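Local coordinates for protein N-acetylglucosamine 2-epimerase (Xylella fastidiosa, PDB 3GT5) that probably isomerises a sugar, as a member of the N-acylglucosamine 2-epimerase family whose own substrate is not established, at residues G190-R193 against Y194-R197; W136-E139 against T140-L144; W253-L256 against L257-D261; H88-P91 against A92-G95. One frame throughout, in Å; residues are numbered along the deposited sequence.

Overall arrangement
From the N terminus the chain meets the contacts as 4, 2, 1 and 3, in series, with no nesting or crossing. Contact 4 (88-95) closes a tight loop between helix 71-88 and strand 99-101; the other three close no long loop but knit consecutive turns of helices 133-147, 192-211 and 247-263. They illustrate how residues ordered within one helical turn or loop also meet neighbouring elements of an (alpha/alpha)6 barrel. L143 of contact 2 packs on the G94 and T93 carbonyls of contact 4; R193 and Y194 of contact 1 meet D138 and W141 of contact 2; L195 of contact 1 reaches L260 of contact 3. Contacts 3 and 4 lie farthest apart, about 32 Å between centres.

Contact 1 (G190-R193 against Y194-R197); sequences GEQR and YLER
At the N-terminal turn of helix 192-211, E191 and R193 gather about Y194 and bring together a phenol, a carboxylate and a guanidinium group. R193 runs alongside the tyrosine, its CG resting over one face of the ring, offset toward the rim, a CH-pi contact of 4.2 Å from CG to the Y194 ring centroid. With CG of R193 set between the backbone N and the carbonyl carbon (chi1 74°) and the chain extended from there to NE, NH2 arrives at the hydroxyl, and R193 NH2 gives Y194 OH a nearly straight bond of 3.1 Å that lies in the guanidinium plane. The same hydroxyl donates to a water 2.8 Å from Y194 OH, which sits at the ring edge and in turn donates to E191 OE1. Between E191 OE2 and R193 NE, 3.3 Å apart, the attraction is one of charge, since the oxygen stands well outside the guanidinium plane.

This cluster marks the start of a helix that follows helix 172-189 after a short turn through G190, where phi is positive. The peptide NH of Y194 bonds to E191 O, while R193 NH2 also makes a salt bridge to D138 of helix 133-147. On another side of the turn, Q192 bends at chi2 (64°) so that NE2 gives E196 OE2 a bond of 2.9 Å, in the amide plane and on the anti side of the carboxylate.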
loop_
_atom_site.group_PDB
_atom_site.type_symbol
_atom_site.label_atom_id
_atom_site.label_comp_id
_atom_site.label_asym_id
_atom_site.label_seq_id
_atom_site.Cartn_x
_atom_site.Cartn_y
_atom_site.Cartn_z
ATOM N N GLY A 190 -4.968 -4.129 19.987
ATOM C CA GLY A 190 -4.005 -4.598 20.959
ATOM C C GLY A 190 -3.764 -6.106 21.006
ATOM O O GLY A 190 -3.058 -6.567 21.884
ATOM N N GLU A 191 -4.345 -6.876 20.095
ATOM C CA GLU A 191 -4.149 -8.341 20.131
ATOM C C GLU A 191 -2.770 -8.729 19.633
ATOM O O GLU A 191 -2.408 -8.451 18.456
ATOM C CB GLU A 191 -5.221 -9.050 19.344
ATOM C CG GLU A 191 -6.633 -8.791 19.848
ATOM C CD GLU A 191 -7.702 -9.457 19.015
ATOM O OE1 GLU A 191 -8.815 -8.881 18.904
ATOM O OE2 GLU A 191 -7.466 -10.560 18.477
ATOM N N GLN A 192 -2.040 -9.466 20.469
ATOM C CA GLN A 192 -0.706 -9.891 20.180
ATOM C C GLN A 192 -0.621 -10.746 18.935
ATOM O O GLN A 192 0.426 -10.672 18.248
ATOM C CB GLN A 192 -0.072 -10.668 21.377
ATOM C CG GLN A 192 1.483 -10.778 21.336
ATOM C CD GLN A 192 2.198 -9.445 21.453
ATOM O OE1 GLN A 192 1.580 -8.413 21.843
ATOM N NE2 GLN A 192 3.513 -9.432 21.125
ATOM N N ARG A 193 -1.651 -11.536 18.650
ATOM C CA ARG A 193 -1.568 -12.469 17.500
ATOM C C ARG A 193 -1.327 -11.717 16.193
ATOM O O ARG A 193 -0.648 -12.214 15.286
ATOM C CB ARG A 193 -2.781 -13.373 17.372
ATOM C CG ARG A 193 -4.080 -12.721 16.848
ATOM C CD ARG A 193 -5.254 -13.672 16.975
ATOM N NE ARG A 193 -6.471 -13.025 16.456
ATOM C CZ ARG A 193 -7.634 -13.622 16.276
ATOM N NH1 ARG A 193 -7.793 -14.895 16.586
ATOM N NH2 ARG A 193 -8.662 -12.917 15.797
ATOM N N TYR A 194 -1.934 -10.548 16.074
ATOM C CA TYR A 194 -1.740 -9.753 14.864
ATOM C C TYR A 194 -0.343 -9.237 14.693
ATOM O O TYR A 194 0.186 -9.305 13.578
ATOM C CB TYR A 194 -2.739 -8.586 14.833
ATOM C CG TYR A 194 -4.160 -8.981 14.874
ATOM C CD1 TYR A 194 -4.659 -10.026 14.089
ATOM C CD2 TYR A 194 -5.057 -8.302 15.697
ATOM C CE1 TYR A 194 -5.973 -10.369 14.098
ATOM C CE2 TYR A 194 -6.390 -8.626 15.695
ATOM C CZ TYR A 194 -6.859 -9.674 14.898
ATOM O OH TYR A 194 -8.215 -10.008 14.869
ATOM N N LEU A 195 0.263 -8.715 15.773
ATOM C CA LEU A 195 1.642 -8.237 15.736
ATOM C C LEU A 195 2.628 -9.376 15.430
ATOM O O LEU A 195 3.584 -9.219 14.642
ATOM C CB LEU A 195 2.000 -7.586 17.069
ATOM C CG LEU A 195 3.401 -7.053 17.211
ATOM C CD1 LEU A 195 3.734 -5.997 16.075
ATOM C CD2 LEU A 195 3.639 -6.485 18.697
ATOM N N GLU A 196 2.354 -10.541 16.037
ATOM C CA GLU A 196 3.227 -11.680 15.855
ATOM C C GLU A 196 3.129 -12.247 14.423
ATOM O O GLU A 196 4.146 -12.658 13.839
ATOM C CB GLU A 196 2.955 -12.744 16.900
ATOM C CG GLU A 196 3.296 -12.214 18.327
ATOM C CD GLU A 196 4.763 -12.132 18.734
ATOM O OE1 GLU A 196 5.686 -12.552 17.990
ATOM O OE2 GLU A 196 5.004 -11.615 19.871
ATOM N N ARG A 197 1.952 -12.215 13.859
ATOM C CA ARG A 197 1.790 -12.664 12.460
ATOM C C ARG A 197 2.501 -11.695 11.543
ATOM O O ARG A 197 3.129 -12.101 10.546
ATOM C CB ARG A 197 0.332 -12.814 12.120
ATOM C CG ARG A 197 0.035 -13.264 10.713
ATOM C CD ARG A 197 0.670 -14.584 10.361
ATOM N NE ARG A 197 0.331 -15.667 11.274
ATOM C CZ ARG A 197 -0.721 -16.472 11.178
ATOM N NH1 ARG A 197 -1.649 -16.329 10.232
ATOM N NH2 ARG A 197 -0.858 -17.450 12.079
HETATM O O HOH W 1 -9.957 -8.536 16.407
#

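Contact 2 (W136-E139 against T140-L144); sequences WMDE and TWCLL
T140 folds its hydroxyl back onto the W136 carbonyl one turn earlier in helix 133-147, a helix of the (alpha/alpha)6 barrel. Placing OG1 beside the backbone N (chi1 -54°) lets T140 OG1 donate to W136 O over 2.8 Å, while T140 N donates to the same W136 O over 2.9 Å. The two donors come from opposite faces of the carbonyl plane, so one oxygen is held by two bonds and the threonine rotation is fixed.

E139 extends along the same flank. A water that donates to E139 OE1 and to T140 OG1 joins the two side chains, although the carboxylate of E139 is chiefly paired with R85. The other flank is set by D138 and W141. D138 carries CG opposite the backbone N (chi1 179°), which leaves OD1 4.0 Å from C142 SG; its salt bridge goes to R193. W141 swings its indole away from the preceding turn, toward R193, R197 and Y194 of helix 192-211, while M137 faces helices 112-127 and 172-189. At the root of the side chain, W141 CB rests 3.5 Å from D138 O.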
loop_
_atom_site.group_PDB
_atom_site.type_symbol
_atom_site.label_atom_id
_atom_site.label_comp_id
_atom_site.label_asym_id
_atom_site.label_seq_id
_atom_site.Cartn_x
_atom_site.Cartn_y
_atom_site.Cartn_z
ATOM N N TRP A 136 -15.379 -8.056 12.944
ATOM C CA TRP A 136 -15.141 -8.197 11.498
ATOM C C TRP A 136 -13.699 -8.582 11.237
ATOM O O TRP A 136 -13.420 -9.360 10.304
ATOM C CB TRP A 136 -15.427 -6.887 10.754
ATOM C CG TRP A 136 -16.794 -6.331 10.916
ATOM C CD1 TRP A 136 -17.937 -7.004 11.279
ATOM C CD2 TRP A 136 -17.180 -4.963 10.704
ATOM N NE1 TRP A 136 -18.999 -6.128 11.323
ATOM C CE2 TRP A 136 -18.554 -4.867 10.989
ATOM C CE3 TRP A 136 -16.481 -3.804 10.322
ATOM C CZ2 TRP A 136 -19.267 -3.653 10.875
ATOM C CZ3 TRP A 136 -17.184 -2.589 10.219
ATOM C CH2 TRP A 136 -18.559 -2.531 10.500
ATOM N N MET A 137 -12.786 -8.022 12.053
ATOM C CA MET A 137 -11.350 -8.371 12.019
ATOM C C MET A 137 -11.162 -9.844 12.372
ATOM O O MET A 137 -10.422 -10.584 11.711
ATOM C CB MET A 137 -10.498 -7.469 12.945
ATOM C CG MET A 137 -10.517 -5.952 12.621
ATOM S SD MET A 137 -10.061 -4.796 13.922
ATOM C CE MET A 137 -8.414 -5.326 14.193
ATOM N N ASP A 138 -11.832 -10.285 13.439
ATOM C CA ASP A 138 -11.731 -11.678 13.831
ATOM C C ASP A 138 -12.294 -12.606 12.731
ATOM O O ASP A 138 -11.687 -13.629 12.417
ATOM C CB ASP A 138 -12.372 -11.932 15.208
ATOM C CG ASP A 138 -12.289 -13.390 15.609
ATOM O OD1 ASP A 138 -11.172 -13.996 15.606
ATOM O OD2 ASP A 138 -13.380 -13.956 15.838
ATOM N N GLU A 139 -13.392 -12.220 12.093
ATOM C CA GLU A 139 -14.007 -12.998 10.991
ATOM C C GLU A 139 -13.035 -13.094 9.829
ATOM O O GLU A 139 -12.916 -14.165 9.224
ATOM C CB GLU A 139 -15.292 -12.291 10.555
ATOM C CG GLU A 139 -16.028 -12.663 9.246
ATOM C CD GLU A 139 -16.896 -11.481 8.813
ATOM O OE1 GLU A 139 -16.403 -10.612 8.024
ATOM O OE2 GLU A 139 -18.019 -11.339 9.372
ATOM N N THR A 140 -12.320 -11.985 9.547
ATOM C CA THR A 140 -11.355 -11.962 8.426
ATOM C C THR A 140 -10.133 -12.828 8.781
ATOM O O THR A 140 -9.665 -13.596 7.947
ATOM C CB THR A 140 -10.941 -10.526 8.106
ATOM O OG1 THR A 140 -12.118 -9.745 7.869
ATOM C CG2 THR A 140 -10.005 -10.466 6.858
ATOM N N TRP A 141 -9.652 -12.733 10.013
ATOM C CA TRP A 141 -8.563 -13.614 10.487
ATOM C C TRP A 141 -8.974 -15.106 10.284
ATOM O O TRP A 141 -8.197 -15.935 9.765
ATOM C CB TRP A 141 -8.255 -13.329 11.965
ATOM C CG TRP A 141 -7.276 -14.291 12.580
ATOM C CD1 TRP A 141 -7.584 -15.500 13.157
ATOM C CD2 TRP A 141 -5.858 -14.174 12.653
ATOM N NE1 TRP A 141 -6.455 -16.111 13.587
ATOM C CE2 TRP A 141 -5.382 -15.320 13.308
ATOM C CE3 TRP A 141 -4.930 -13.178 12.283
ATOM C CZ2 TRP A 141 -4.031 -15.533 13.560
ATOM C CZ3 TRP A 141 -3.602 -13.391 12.544
ATOM C CH2 TRP A 141 -3.159 -14.551 13.186
ATOM N N CYS A 142 -10.180 -15.448 10.715
ATOM C CA CYS A 142 -10.639 -16.837 10.612
ATOM C C CYS A 142 -10.698 -17.317 9.172
ATOM O O CYS A 142 -10.248 -18.426 8.883
ATOM C CB CYS A 142 -11.966 -17.031 11.299
ATOM S SG CYS A 142 -11.772 -16.973 13.065
ATOM N N LEU A 143 -11.196 -16.454 8.279
ATOM C CA LEU A 143 -11.274 -16.754 6.854
ATOM C C LEU A 143 -9.879 -16.985 6.248
ATOM O O LEU A 143 -9.679 -17.976 5.505
ATOM C CB LEU A 143 -11.970 -15.606 6.113
ATOM C CG LEU A 143 -12.232 -15.927 4.635
ATOM C CD1 LEU A 143 -13.482 -16.785 4.442
ATOM C CD2 LEU A 143 -12.278 -14.595 3.839
ATOM N N LEU A 144 -8.930 -16.101 6.581
ATOM C CA LEU A 144 -7.526 -16.238 6.189
ATOM C C LEU A 144 -6.918 -17.532 6.732
ATOM O O LEU A 144 -6.203 -18.242 6.018
ATOM C CB LEU A 144 -6.730 -14.993 6.638
ATOM C CG LEU A 144 -7.054 -13.746 5.813
ATOM C CD1 LEU A 144 -6.531 -12.522 6.586
ATOM C CD2 LEU A 144 -6.410 -13.865 4.442
HETATM O O HOH W 2 -14.314 -10.764 6.614
#

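Contact 3 (W253-L256 against L257-D261); sequences WAKL and LLILD
W253 and L257 open a run of four consecutive backbone bonds, each from a residue to the carbonyl four places before it. L257 N donates to W253 O at 2.8 Å, and L258, I259 and L260 repeat the bond to A254, K255 and L256 in turn, an unbroken alpha-helical pattern.

The second kind of contact sets aliphatic carbons against those same carbonyl oxygens. L257 holds CG opposite its own carbonyl carbon (chi1 -65°), and this settles L257 CG 3.2 Å from W253 O. I259 adopts the same first torsion and lays CG1 3.3 Å from K255 O. L258 reaches its oxygen one atom farther out, with L258 CD2 3.2 Å from A254 O, and L260 CG stands 3.5 Å from L256 O. Each acceptor is thus screened by hydrocarbon from the side chain one turn on.

Contacts between side chains are looser. K255 CG and I259 CD1 come within 4.3 Å. L256 sends CD1 over one face of the W253 indole, 3.9 Å above the ring plane and toward its rim.

Polar ends find partners on other parts of the chain: W253 NE1 bonds to Q172, K255 NZ makes a salt bridge to E314, and D261 makes one to R325. L257 and L258 meet helix 269-284, W253, L256 and L260 meet helix 172-189, and K255 and L258 meet helix 309-326. A buried helix bordered by neighbours on several sides is consistent with the inner layer of an (alpha/alpha)6 barrel, the fold of this epimerase family.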
loop_
_atom_site.group_PDB
_atom_site.type_symbol
_atom_site.label_atom_id
_atom_site.label_comp_id
_atom_site.label_asym_id
_atom_site.label_seq_id
_atom_site.Cartn_x
_atom_site.Cartn_y
_atom_site.Cartn_z
ATOM N N TRP A 253 9.019 -2.301 2.409
ATOM C CA TRP A 253 9.406 -3.262 3.462
ATOM C C TRP A 253 10.292 -2.610 4.535
ATOM O O TRP A 253 10.158 -2.905 5.738
ATOM C CB TRP A 253 10.114 -4.470 2.854
ATOM C CG TRP A 253 9.214 -5.581 2.493
ATOM C CD1 TRP A 253 8.942 -6.062 1.239
ATOM C CD2 TRP A 253 8.428 -6.360 3.400
ATOM N NE1 TRP A 253 8.041 -7.085 1.311
ATOM C CE2 TRP A 253 7.727 -7.312 2.629
ATOM C CE3 TRP A 253 8.255 -6.344 4.801
ATOM C CZ2 TRP A 253 6.829 -8.250 3.201
ATOM C CZ3 TRP A 253 7.374 -7.286 5.367
ATOM C CH2 TRP A 253 6.700 -8.230 4.572
ATOM N N ALA A 254 11.226 -1.750 4.125
ATOM C CA ALA A 254 12.071 -1.051 5.078
ATOM C C ALA A 254 11.207 -0.271 6.080
ATOM O O ALA A 254 11.461 -0.306 7.308
ATOM C CB ALA A 254 13.062 -0.131 4.391
ATOM N N LYS A 255 10.176 0.390 5.576
ATOM C CA LYS A 255 9.214 1.103 6.421
ATOM C C LYS A 255 8.476 0.151 7.370
ATOM O O LYS A 255 8.364 0.411 8.584
ATOM C CB LYS A 255 8.233 1.859 5.536
ATOM C CG LYS A 255 7.208 2.744 6.281
ATOM C CD LYS A 255 5.965 3.070 5.451
ATOM C CE LYS A 255 5.075 1.878 5.265
ATOM N NZ LYS A 255 4.095 2.140 4.252
ATOM N N LEU A 256 7.961 -0.945 6.830
ATOM C CA LEU A 256 7.251 -1.908 7.670
ATOM C C LEU A 256 8.148 -2.506 8.754
ATOM O O LEU A 256 7.699 -2.707 9.904
ATOM C CB LEU A 256 6.633 -3.019 6.822
ATOM C CG LEU A 256 5.539 -2.608 5.856
ATOM C CD1 LEU A 256 5.171 -3.871 5.058
ATOM C CD2 LEU A 256 4.253 -1.948 6.528
ATOM N N LEU A 257 9.413 -2.790 8.433
ATOM C CA LEU A 257 10.363 -3.306 9.434
ATOM C C LEU A 257 10.625 -2.266 10.530
ATOM O O LEU A 257 10.823 -2.626 11.714
ATOM C CB LEU A 257 11.697 -3.671 8.775
ATOM C CG LEU A 257 11.652 -4.803 7.776
ATOM C CD1 LEU A 257 13.047 -5.027 7.118
ATOM C CD2 LEU A 257 11.172 -6.114 8.422
ATOM N N LEU A 258 10.659 -0.985 10.163
ATOM C CA LEU A 258 10.862 0.078 11.160
ATOM C C LEU A 258 9.589 0.327 12.016
ATOM O O LEU A 258 9.697 0.736 13.172
ATOM C CB LEU A 258 11.346 1.390 10.522
ATOM C CG LEU A 258 12.869 1.521 10.383
ATOM C CD1 LEU A 258 13.608 1.837 11.727
ATOM C CD2 LEU A 258 13.472 0.318 9.758
ATOM N N ILE A 259 8.431 0.052 11.477
ATOM C CA ILE A 259 7.189 0.088 12.284
ATOM C C ILE A 259 7.212 -1.123 13.240
ATOM O O ILE A 259 6.908 -0.981 14.414
ATOM C CB ILE A 259 5.940 0.083 11.418
ATOM C CG1 ILE A 259 5.875 1.373 10.578
ATOM C CG2 ILE A 259 4.666 -0.034 12.315
ATOM C CD1 ILE A 259 4.798 1.391 9.521
ATOM N N LEU A 260 7.641 -2.283 12.759
ATOM C CA LEU A 260 7.769 -3.440 13.649
ATOM C C LEU A 260 8.735 -3.163 14.789
ATOM O O LEU A 260 8.488 -3.572 15.931
ATOM C CB LEU A 260 8.207 -4.674 12.891
ATOM C CG LEU A 260 7.087 -5.366 12.124
ATOM C CD1 LEU A 260 7.672 -6.194 10.970
ATOM C CD2 LEU A 260 6.236 -6.269 13.058
ATOM N N ASP A 261 9.822 -2.443 14.485
ATOM C CA ASP A 261 10.890 -2.149 15.458
ATOM C C ASP A 261 10.395 -1.251 16.609
ATOM O O ASP A 261 10.995 -1.203 17.711
ATOM C CB ASP A 261 12.050 -1.501 14.714
ATOM C CG ASP A 261 13.171 -1.028 15.622
ATOM O OD1 ASP A 261 13.974 -1.860 16.083
ATOM O OD2 ASP A 261 13.279 0.215 15.837
#

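Contact 4 (H88-P91 against A92-G95); sequences HRNP and ATGG
A compact reversal built on N90, combining an Asx turn, a type I turn and an ST turn, carries the chain out of helix 71-88. With CG of N90 opposite its backbone N (chi1 180°), the carboxamide oxygen points along the loop and N90 OD1 accepts from A92 N at 2.9 Å, the donor lying above the plane of the amide carbonyl. The main-chain oxygen of N90 takes two donors: G94 N approaches N90 O at 2.8 Å, nearly head-on to the carbonyl, while T93 N, which closes the type I turn over P91 and A92, comes to it from well above the carbonyl plane. Across the mouth of the loop, N90 N donates to G95 O at 2.8 Å in an almost straight bond, with R89 CA 3.5 Å from the same G95 O as a CA-H...O contact.

T93 turns OG1 in between its backbone N and carbonyl carbon (chi1 64°), so that T93 OG1 accepts from G95 N at 3.1 Å. G94 has a positive phi that suits glycine. R89 runs extended along the loop until NH2 lies 3.9 Å from G94 CA, and a water bridges R89 NH2 to G94 O.

Before the reversal, H88 bonds to A97 and to S54 of helix 51-68; beyond it the chain leads to strand 99-101, while L143 of helix 133-147 packs on the carbonyls of T93 and G94.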
loop_
_atom_site.group_PDB
_atom_site.type_symbol
_atom_site.label_atom_id
_atom_site.label_comp_id
_atom_site.label_asym_id
_atom_site.label_seq_id
_atom_site.Cartn_x
_atom_site.Cartn_y
_atom_site.Cartn_z
ATOM N N HIS A 88 -19.592 -5.772 -1.610
ATOM C CA HIS A 88 -18.456 -6.647 -1.974
ATOM C C HIS A 88 -18.564 -8.037 -1.356
ATOM O O HIS A 88 -18.292 -9.027 -2.017
ATOM C CB HIS A 88 -17.089 -6.054 -1.581
ATOM C CG HIS A 88 -16.617 -4.978 -2.502
ATOM N ND1 HIS A 88 -15.973 -5.248 -3.690
ATOM C CD2 HIS A 88 -16.729 -3.628 -2.424
ATOM C CE1 HIS A 88 -15.658 -4.097 -4.274
ATOM N NE2 HIS A 88 -16.086 -3.102 -3.515
ATOM N N ARG A 89 -18.941 -8.096 -0.098
ATOM C CA ARG A 89 -18.876 -9.341 0.641
ATOM C C ARG A 89 -20.006 -10.292 0.255
ATOM O O ARG A 89 -21.168 -9.909 0.217
ATOM C CB ARG A 89 -18.933 -9.079 2.118
ATOM C CG ARG A 89 -18.644 -10.299 2.991
ATOM C CD ARG A 89 -18.700 -9.950 4.468
ATOM N NE ARG A 89 -18.297 -11.118 5.224
ATOM C CZ ARG A 89 -19.127 -12.011 5.746
ATOM N NH1 ARG A 89 -20.450 -11.834 5.649
ATOM N NH2 ARG A 89 -18.631 -13.063 6.387
ATOM N N ASN A 90 -19.614 -11.520 -0.030
ATOM C CA ASN A 90 -20.525 -12.622 -0.318
ATOM C C ASN A 90 -20.823 -13.359 0.998
ATOM O O ASN A 90 -19.947 -14.048 1.561
ATOM C CB ASN A 90 -19.906 -13.547 -1.363
ATOM C CG ASN A 90 -20.796 -14.719 -1.707
ATOM O OD1 ASN A 90 -21.786 -14.982 -1.014
ATOM N ND2 ASN A 90 -20.440 -15.435 -2.767
ATOM N N PRO A 91 -22.038 -13.175 1.534
ATOM C CA PRO A 91 -22.395 -13.812 2.811
ATOM C C PRO A 91 -22.316 -15.340 2.788
ATOM O O PRO A 91 -22.075 -15.932 3.825
ATOM C CB PRO A 91 -23.861 -13.366 3.024
ATOM C CG PRO A 91 -23.985 -12.116 2.234
ATOM C CD PRO A 91 -23.165 -12.371 1.001
ATOM N N ALA A 92 -22.502 -15.961 1.622
ATOM C CA ALA A 92 -22.444 -17.439 1.507
ATOM C C ALA A 92 -21.042 -18.024 1.666
ATOM O O ALA A 92 -20.892 -19.137 2.148
ATOM C CB ALA A 92 -23.027 -17.886 0.170
ATOM N N THR A 93 -20.014 -17.297 1.225
ATOM C CA THR A 93 -18.634 -17.830 1.199
ATOM C C THR A 93 -17.701 -17.087 2.170
ATOM O O THR A 93 -16.668 -17.605 2.586
ATOM C CB THR A 93 -18.049 -17.763 -0.228
ATOM O OG1 THR A 93 -17.924 -16.391 -0.657
ATOM C CG2 THR A 93 -18.938 -18.492 -1.231
ATOM N N GLY A 94 -18.051 -15.851 2.507
ATOM C CA GLY A 94 -17.158 -15.000 3.296
ATOM C C GLY A 94 -16.152 -14.258 2.411
ATOM O O GLY A 94 -15.455 -13.386 2.884
ATOM N N GLY A 95 -16.108 -14.569 1.121
ATOM C CA GLY A 95 -15.209 -13.872 0.196
ATOM C C GLY A 95 -15.770 -12.539 -0.280
ATOM O O GLY A 95 -16.945 -12.197 -0.035
HETATM O O HOH W 3 -15.590 -12.975 5.416
#